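Local atomic coordinates of salicylaldehyde dehydrogenase NahF (Pseudomonas putida, PDB entry 4JZ6), a protein that probably catalyses the NAD(+)-dependent oxidation of salicylaldehyde to salicylate in the bacterial breakdown of naphthalene. Residues I361-K366 and S388-Y393; I382-K387 and T402-C407; D30-Q35 and N53-D58. One frame throughout, in Å; residues are numbered along the deposited sequence.

Contact 1: I361-K366 and S388-Y393; sequences IDKGAK and SDMRIY
K363 reaches across to the loop around D389 and makes the one hydrogen bond between I361-K366 and S388-Y393, from its NZ to the main-chain O of D389 at 2.7 Å. The ammonium lies obliquely to this acceptor, with a tilt of 30° from the carbonyl plane. CG of K363 stands opposite the carbonyl carbon (chi1 -67°), and the chain beyond it is fully extended, so that its methylenes run alongside D389 in the opposite sense and CD passes 3.7 Å from D389 OD2. The carboxylate itself stays 4.8 Å from NZ, measured from OD2, too far for a contact between the charges, although the opposite signs may still attract. A weak, long ion pair with D359 gives NZ a second electrostatic neighbour.

The setting is the C-terminal end of a helix: the chain leaves helix 349-362 just before this point, and G364, with positive phi (103°), leads it toward the edge strand 366-369. Against this turn lies the loop that follows strand 381-384.

Apolar contact falls to M390, the buried residue of the group. Its extended side chain runs alongside the turn, CG lying 3.9 Å from K363 CB and SD 3.9 Å from A365 CB. The terminal methyl CE ends beside polar main chain, near K363 O and 3.6 Å from A365 N. D359 and A360 of the same helix border this patch.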
# COMPACT_ATOMS: atom_id res chain seq x y z
N ILE A 361 0.59 -27.17 27.23
CA ILE A 361 0.92 -28.03 28.35
C ILE A 361 0.45 -29.48 28.15
O ILE A 361 1.12 -30.43 28.58
CB ILE A 361 0.41 -27.42 29.69
CG1 ILE A 361 1.53 -27.45 30.73
CG2 ILE A 361 -0.84 -28.12 30.22
CD1 ILE A 361 2.78 -26.80 30.23
N ASP A 362 -0.68 -29.66 27.46
CA ASP A 362 -1.21 -30.99 27.19
C ASP A 362 -0.40 -31.68 26.11
O ASP A 362 -0.43 -32.91 25.99
CB ASP A 362 -2.68 -30.91 26.76
CG ASP A 362 -3.61 -30.58 27.91
OD1 ASP A 362 -3.25 -30.86 29.08
OD2 ASP A 362 -4.71 -30.06 27.65
N LYS A 363 0.34 -30.90 25.33
CA LYS A 363 1.14 -31.43 24.22
C LYS A 363 2.62 -31.51 24.55
O LYS A 363 3.46 -31.53 23.64
CB LYS A 363 0.93 -30.59 22.95
CG LYS A 363 -0.46 -30.69 22.37
CD LYS A 363 -0.60 -29.81 21.13
CE LYS A 363 -2.00 -29.92 20.54
NZ LYS A 363 -2.15 -29.09 19.32
N GLY A 364 2.96 -31.54 25.83
CA GLY A 364 4.33 -31.78 26.23
C GLY A 364 5.14 -30.58 26.67
O GLY A 364 6.28 -30.73 27.13
N ALA A 365 4.58 -29.38 26.55
CA ALA A 365 5.29 -28.18 26.98
C ALA A 365 5.61 -28.24 28.47
O ALA A 365 4.97 -28.98 29.23
CB ALA A 365 4.50 -26.92 26.65
N LYS A 366 6.60 -27.47 28.88
CA LYS A 366 7.12 -27.54 30.23
C LYS A 366 7.17 -26.14 30.85
O LYS A 366 7.87 -25.26 30.35
CB LYS A 366 8.51 -28.19 30.21
CG LYS A 366 9.24 -28.22 31.53
CD LYS A 366 10.60 -28.91 31.38
CE LYS A 366 11.49 -28.66 32.59
NZ LYS A 366 10.78 -28.93 33.87
N SER A 388 6.00 -27.19 17.13
CA SER A 388 5.17 -26.61 16.07
C SER A 388 3.71 -27.05 16.06
O SER A 388 2.89 -26.47 15.35
CB SER A 388 5.81 -26.87 14.70
OG SER A 388 6.28 -28.20 14.58
N ASP A 389 3.37 -28.07 16.85
CA ASP A 389 2.00 -28.55 16.91
C ASP A 389 1.17 -27.84 17.97
O ASP A 389 -0.05 -28.00 18.04
CB ASP A 389 1.95 -30.07 17.13
CG ASP A 389 2.42 -30.47 18.52
OD1 ASP A 389 3.26 -29.76 19.10
OD2 ASP A 389 1.94 -31.51 19.03
N MET A 390 1.84 -27.05 18.81
CA MET A 390 1.16 -26.29 19.85
C MET A 390 0.69 -24.95 19.29
O MET A 390 1.39 -24.31 18.50
CB MET A 390 2.10 -26.06 21.03
CG MET A 390 2.67 -27.33 21.62
SD MET A 390 4.03 -27.01 22.75
CE MET A 390 4.67 -28.66 22.99
N ARG A 391 -0.51 -24.52 19.68
CA ARG A 391 -1.05 -23.24 19.23
C ARG A 391 -0.12 -22.09 19.62
O ARG A 391 0.11 -21.19 18.82
CB ARG A 391 -2.44 -23.01 19.82
CG ARG A 391 -3.50 -24.02 19.39
CD ARG A 391 -4.82 -23.72 20.07
NE ARG A 391 -5.21 -22.32 19.89
CZ ARG A 391 -6.06 -21.67 20.68
NH1 ARG A 391 -6.61 -22.29 21.72
NH2 ARG A 391 -6.34 -20.40 20.44
N ILE A 392 0.42 -22.14 20.83
CA ILE A 392 1.25 -21.06 21.35
C ILE A 392 2.58 -20.91 20.60
O ILE A 392 3.28 -19.90 20.73
CB ILE A 392 1.50 -21.20 22.88
CG1 ILE A 392 1.81 -19.83 23.50
CG2 ILE A 392 2.60 -22.20 23.16
CD1 ILE A 392 1.81 -19.83 25.01
N TYR A 393 2.93 -21.92 19.80
CA TYR A 393 4.10 -21.87 18.93
C TYR A 393 4.12 -20.63 18.03
O TYR A 393 5.16 -20.00 17.84
CB TYR A 393 4.17 -23.14 18.08
CG TYR A 393 5.34 -23.28 17.14
CD1 TYR A 393 5.21 -22.99 15.78
CD2 TYR A 393 6.57 -23.74 17.59
CE1 TYR A 393 6.27 -23.14 14.91
CE2 TYR A 393 7.64 -23.89 16.73
CZ TYR A 393 7.49 -23.60 15.39
OH TYR A 393 8.56 -23.75 14.53

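Contact 2: I382-K387 and T402-C407; sequences ILDHVK and TVVIRC
Strand 382-384 runs parallel to strand 402-407, the axes 4.7 Å apart at closest and inclined by 21°, joined by L383 N to T402 O, V404 N to L383 O (2.7 Å) and, past the end of the regular ladder, V386 N to V404 O. A water extends this line, donating to V386 O and accepting from R406 N.

On one side of the sheet I382 CG2 meets V404 CG2 at 3.7 Å; I382 also packs on F321 and T325 of helix 311-327, and V404 on V309 of strand 306-310. The opposite side carries L383 and V403; there V386 crosses V403 at about a right angle, its CG2 3.7 Å from V403 CB, and I392 packs over L383 and V403.

The polar end belongs to D384 and R406. With CG trans to the main-chain nitrogen (chi1 -165°), D384 presents its carboxylate to the side of the guanidinium: R406 NE bonds OD1 at 3.0 Å, and NH1 bonds OD2 at 2.8 Å. The two planes are only 25° apart, both oxygens are approached from the syn side, and both bonds are nearly straight. H385, its ring turned slightly from the guanidinium plane, sets its CE1 over one face of that group, toward the rim, 3.2 Å from R406 NE.

R406 NH1 also bridges to D315 of helix 311-327, so the arginine is shared by two carboxylates. The paired grip limits rotation of the buried D384 carboxylate, and the adjacent positive charge is likely to favour its ionised form.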
# COMPACT_ATOMS: atom_id res chain seq x y z
N ILE A 382 7.34 -18.67 31.67
CA ILE A 382 8.13 -19.15 30.54
C ILE A 382 7.84 -20.63 30.27
O ILE A 382 7.91 -21.45 31.19
CB ILE A 382 9.64 -18.99 30.78
CG1 ILE A 382 9.99 -17.55 31.15
CG2 ILE A 382 10.42 -19.41 29.55
CD1 ILE A 382 11.42 -17.39 31.63
N LEU A 383 7.50 -20.95 29.03
CA LEU A 383 7.29 -22.34 28.63
C LEU A 383 8.47 -22.81 27.79
O LEU A 383 8.91 -22.11 26.87
CB LEU A 383 5.98 -22.50 27.85
CG LEU A 383 4.71 -22.04 28.56
CD1 LEU A 383 3.48 -22.22 27.68
CD2 LEU A 383 4.54 -22.79 29.85
N ASP A 384 8.99 -23.99 28.11
CA ASP A 384 10.14 -24.56 27.40
C ASP A 384 9.70 -25.79 26.60
O ASP A 384 8.66 -26.38 26.88
CB ASP A 384 11.23 -24.97 28.40
CG ASP A 384 12.57 -25.23 27.73
OD1 ASP A 384 12.63 -25.22 26.48
OD2 ASP A 384 13.56 -25.45 28.46
N HIS A 385 10.52 -26.17 25.62
CA HIS A 385 10.23 -27.30 24.73
C HIS A 385 8.88 -27.13 24.04
O HIS A 385 8.07 -28.06 24.00
CB HIS A 385 10.26 -28.62 25.49
CG HIS A 385 11.50 -28.82 26.30
ND1 HIS A 385 12.71 -29.15 25.74
CD2 HIS A 385 11.72 -28.73 27.64
CE1 HIS A 385 13.62 -29.26 26.69
NE2 HIS A 385 13.05 -29.02 27.85
N VAL A 386 8.65 -25.94 23.51
CA VAL A 386 7.47 -25.67 22.70
C VAL A 386 7.72 -26.15 21.27
O VAL A 386 8.81 -25.95 20.72
CB VAL A 386 7.10 -24.18 22.75
CG1 VAL A 386 6.06 -23.84 21.71
CG2 VAL A 386 6.60 -23.83 24.15
N LYS A 387 6.73 -26.80 20.69
CA LYS A 387 6.88 -27.42 19.38
C LYS A 387 5.79 -26.94 18.41
O LYS A 387 4.78 -26.37 18.83
CB LYS A 387 6.85 -28.95 19.52
CG LYS A 387 8.00 -29.54 20.33
CD LYS A 387 9.31 -29.48 19.55
CE LYS A 387 10.32 -30.54 20.01
NZ LYS A 387 11.10 -30.15 21.23
N THR A 402 6.00 -16.15 27.65
CA THR A 402 6.82 -16.29 26.46
C THR A 402 7.30 -17.74 26.31
O THR A 402 7.35 -18.49 27.29
CB THR A 402 8.01 -15.30 26.47
OG1 THR A 402 8.54 -15.16 25.15
CG2 THR A 402 9.10 -15.77 27.43
N VAL A 403 7.63 -18.14 25.08
CA VAL A 403 7.97 -19.54 24.79
C VAL A 403 9.39 -19.75 24.27
O VAL A 403 9.95 -18.92 23.55
CB VAL A 403 6.97 -20.18 23.80
CG1 VAL A 403 5.55 -20.06 24.33
CG2 VAL A 403 7.09 -19.54 22.43
N VAL A 404 9.97 -20.89 24.66
CA VAL A 404 11.29 -21.28 24.19
C VAL A 404 11.18 -22.40 23.16
O VAL A 404 10.63 -23.46 23.45
CB VAL A 404 12.19 -21.77 25.34
CG1 VAL A 404 13.62 -21.90 24.88
CG2 VAL A 404 12.10 -20.82 26.52
N ILE A 405 11.69 -22.14 21.96
CA ILE A 405 11.80 -23.19 20.95
C ILE A 405 13.27 -23.52 20.74
O ILE A 405 14.06 -22.65 20.38
CB ILE A 405 11.18 -22.77 19.61
CG1 ILE A 405 9.77 -22.23 19.83
CG2 ILE A 405 11.17 -23.95 18.66
CD1 ILE A 405 9.22 -21.47 18.65
N ARG A 406 13.63 -24.77 20.98
CA ARG A 406 15.01 -25.20 20.83
C ARG A 406 15.25 -25.63 19.39
O ARG A 406 14.34 -26.13 18.72
CB ARG A 406 15.32 -26.33 21.79
CG ARG A 406 15.35 -25.91 23.25
CD ARG A 406 15.11 -27.07 24.18
NE ARG A 406 15.14 -26.65 25.58
CZ ARG A 406 16.11 -26.95 26.44
NH1 ARG A 406 16.04 -26.51 27.69
NH2 ARG A 406 17.14 -27.69 26.05
N CYS A 407 16.47 -25.42 18.91
CA CYS A 407 16.81 -25.76 17.53
C CYS A 407 18.26 -26.20 17.43
O CYS A 407 19.06 -25.97 18.34
CB CYS A 407 16.57 -24.58 16.60
SG CYS A 407 17.72 -23.19 16.83
O HOH W 1 11.63 -26.70 21.44

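Contact 3: D30-Q35 and N53-D58; sequences DSSDQQ and NATVTD
S32 and T55 bring their hydroxyls together across D30-Q35 and N53-D58, OG to OG1, in a hydrogen bond whose direction is open and whose modelled length is doubtfully short. Both oxygens sit between the main-chain nitrogen and the carbonyl carbon of their own residue (chi1 64° in S32 and 62° in T55). In T55 this places OG1 where it accepts from D58 N at 3.2 Å, while CG2, trans to the carbonyl carbon, packs against the D33 carboxylate, 3.4 Å from its CG. D33 CG likewise lies between its own nitrogen and carbonyl carbon, which brings the carboxylate alongside that methyl.

D58 completes a capping box. Its carboxylate turns back over the first turn, where OD2 takes T55 N at 2.9 Å with its anti lone pair. The syn lone pair of the same oxygen receives S32 N from the other segment at 2.8 Å, along an almost straight N-H...O line of 174°. One carboxylate oxygen therefore caps the helix and holds the incoming loop, and these donors, together with the helix N-terminus, would be expected to stabilise its negative charge.

That loop is a type I turn from S31 to Q34. S31 faces the partner segment, with CB 3.4 Å from D58 OD2 and 3.1 Å from N53 O, whereas its OG is turned to D33 OD1 within the turn, at a modelled separation too short to be trusted. At the far end N53 N donates to Q35 O at 2.8 Å.

Beyond the pair, R224 forms a salt bridge with D33, and S221 N bonds N53 OD1. L22 of strand 18-24 packs against S31, A54 and D58, while helix 225-233 touches V56, so the turn between strands 27-29 and 36-40 is fastened to the start of helix 56-73.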
# COMPACT_ATOMS: atom_id res chain seq x y z
N ASP A 30 -20.36 16.23 24.12
CA ASP A 30 -20.96 14.93 24.38
C ASP A 30 -21.30 14.27 23.05
O ASP A 30 -21.26 14.92 22.00
CB ASP A 30 -22.24 15.09 25.21
CG ASP A 30 -21.99 15.78 26.53
OD1 ASP A 30 -20.97 15.47 27.19
OD2 ASP A 30 -22.81 16.64 26.92
N SER A 31 -21.63 12.98 23.08
CA SER A 31 -22.03 12.29 21.86
C SER A 31 -23.46 12.68 21.50
O SER A 31 -24.19 13.21 22.33
CB SER A 31 -21.94 10.78 22.05
OG SER A 31 -22.91 10.32 22.97
N SER A 32 -23.85 12.40 20.26
CA SER A 32 -25.15 12.83 19.75
C SER A 32 -26.34 12.25 20.53
O SER A 32 -27.48 12.67 20.33
CB SER A 32 -25.28 12.48 18.27
OG SER A 32 -25.25 11.08 18.08
N ASP A 33 -26.07 11.29 21.41
CA ASP A 33 -27.12 10.67 22.19
C ASP A 33 -26.87 10.81 23.69
O ASP A 33 -27.49 10.12 24.50
CB ASP A 33 -27.26 9.19 21.82
CG ASP A 33 -25.96 8.43 21.97
OD1 ASP A 33 -24.92 9.08 22.19
OD2 ASP A 33 -25.98 7.19 21.86
N GLN A 34 -25.96 11.71 24.05
CA GLN A 34 -25.57 11.96 25.44
C GLN A 34 -25.27 10.69 26.23
O GLN A 34 -25.42 10.66 27.46
CB GLN A 34 -26.62 12.80 26.18
CG GLN A 34 -26.92 14.15 25.56
CD GLN A 34 -28.00 14.07 24.50
OE1 GLN A 34 -28.92 13.27 24.60
NE2 GLN A 34 -27.88 14.90 23.46
N GLN A 35 -24.84 9.65 25.53
CA GLN A 35 -24.55 8.37 26.16
C GLN A 35 -23.07 8.26 26.50
O GLN A 35 -22.22 8.83 25.82
CB GLN A 35 -24.97 7.22 25.25
CG GLN A 35 -26.46 7.11 25.03
CD GLN A 35 -27.07 5.96 25.80
OE1 GLN A 35 -27.68 6.15 26.86
NE2 GLN A 35 -26.91 4.74 25.28
N ASN A 53 -19.80 8.42 24.55
CA ASN A 53 -19.89 7.26 23.67
C ASN A 53 -20.36 7.66 22.29
O ASN A 53 -21.55 7.74 22.03
CB ASN A 53 -20.84 6.23 24.27
CG ASN A 53 -20.63 4.84 23.69
OD1 ASN A 53 -19.69 4.59 22.94
ND2 ASN A 53 -21.51 3.91 24.06
N ALA A 54 -19.40 7.92 21.40
CA ALA A 54 -19.70 8.43 20.06
C ALA A 54 -20.69 7.57 19.30
O ALA A 54 -20.73 6.35 19.47
CB ALA A 54 -18.41 8.57 19.26
N THR A 55 -21.49 8.21 18.46
CA THR A 55 -22.38 7.50 17.56
C THR A 55 -21.82 7.61 16.15
O THR A 55 -20.85 8.33 15.92
CB THR A 55 -23.79 8.09 17.56
OG1 THR A 55 -23.74 9.45 17.09
CG2 THR A 55 -24.39 8.05 18.95
N VAL A 56 -22.45 6.90 15.22
CA VAL A 56 -22.10 7.01 13.81
C VAL A 56 -22.27 8.45 13.36
O VAL A 56 -21.44 8.99 12.62
CB VAL A 56 -22.96 6.08 12.95
CG1 VAL A 56 -22.81 6.42 11.48
CG2 VAL A 56 -22.59 4.63 13.21
N THR A 57 -23.35 9.08 13.84
CA THR A 57 -23.61 10.48 13.54
C THR A 57 -22.42 11.36 13.94
O THR A 57 -22.01 12.22 13.17
CB THR A 57 -24.88 11.00 14.25
OG1 THR A 57 -26.00 10.19 13.88
CG2 THR A 57 -25.14 12.44 13.87
N ASP A 58 -21.88 11.12 15.13
CA ASP A 58 -20.71 11.87 15.61
C ASP A 58 -19.52 11.64 14.69
O ASP A 58 -18.76 12.57 14.40
CB ASP A 58 -20.34 11.48 17.04
CG ASP A 58 -21.39 11.90 18.06
OD1 ASP A 58 -21.57 13.13 18.27
OD2 ASP A 58 -22.01 11.01 18.68

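Overall arrangement
Along the chain contact 3 is complete early, well ahead of the other two; the segments of these two then alternate, 361-366, 382-387, 388-393 and 402-407. Contacts 1 and 2 have centres 9 Å apart and share one edge of the seven-stranded mixed sheet, where strand 366-369 lies antiparallel to 381-384. K366 O and D384 N probably hydrogen-bond, and Y393 packs on I405, joining the two into one unit. Contact 3 lies at the small four-stranded sheet, its centre 45 Å from contact 1 and 47 Å from contact 2, on the opposite side of the chain's centre from the latter. All three lie away from the salicylaldehyde pockets; contacts 1 and 2 join strands and a helix end at one sheet edge, contact 3 a turn and a helix start.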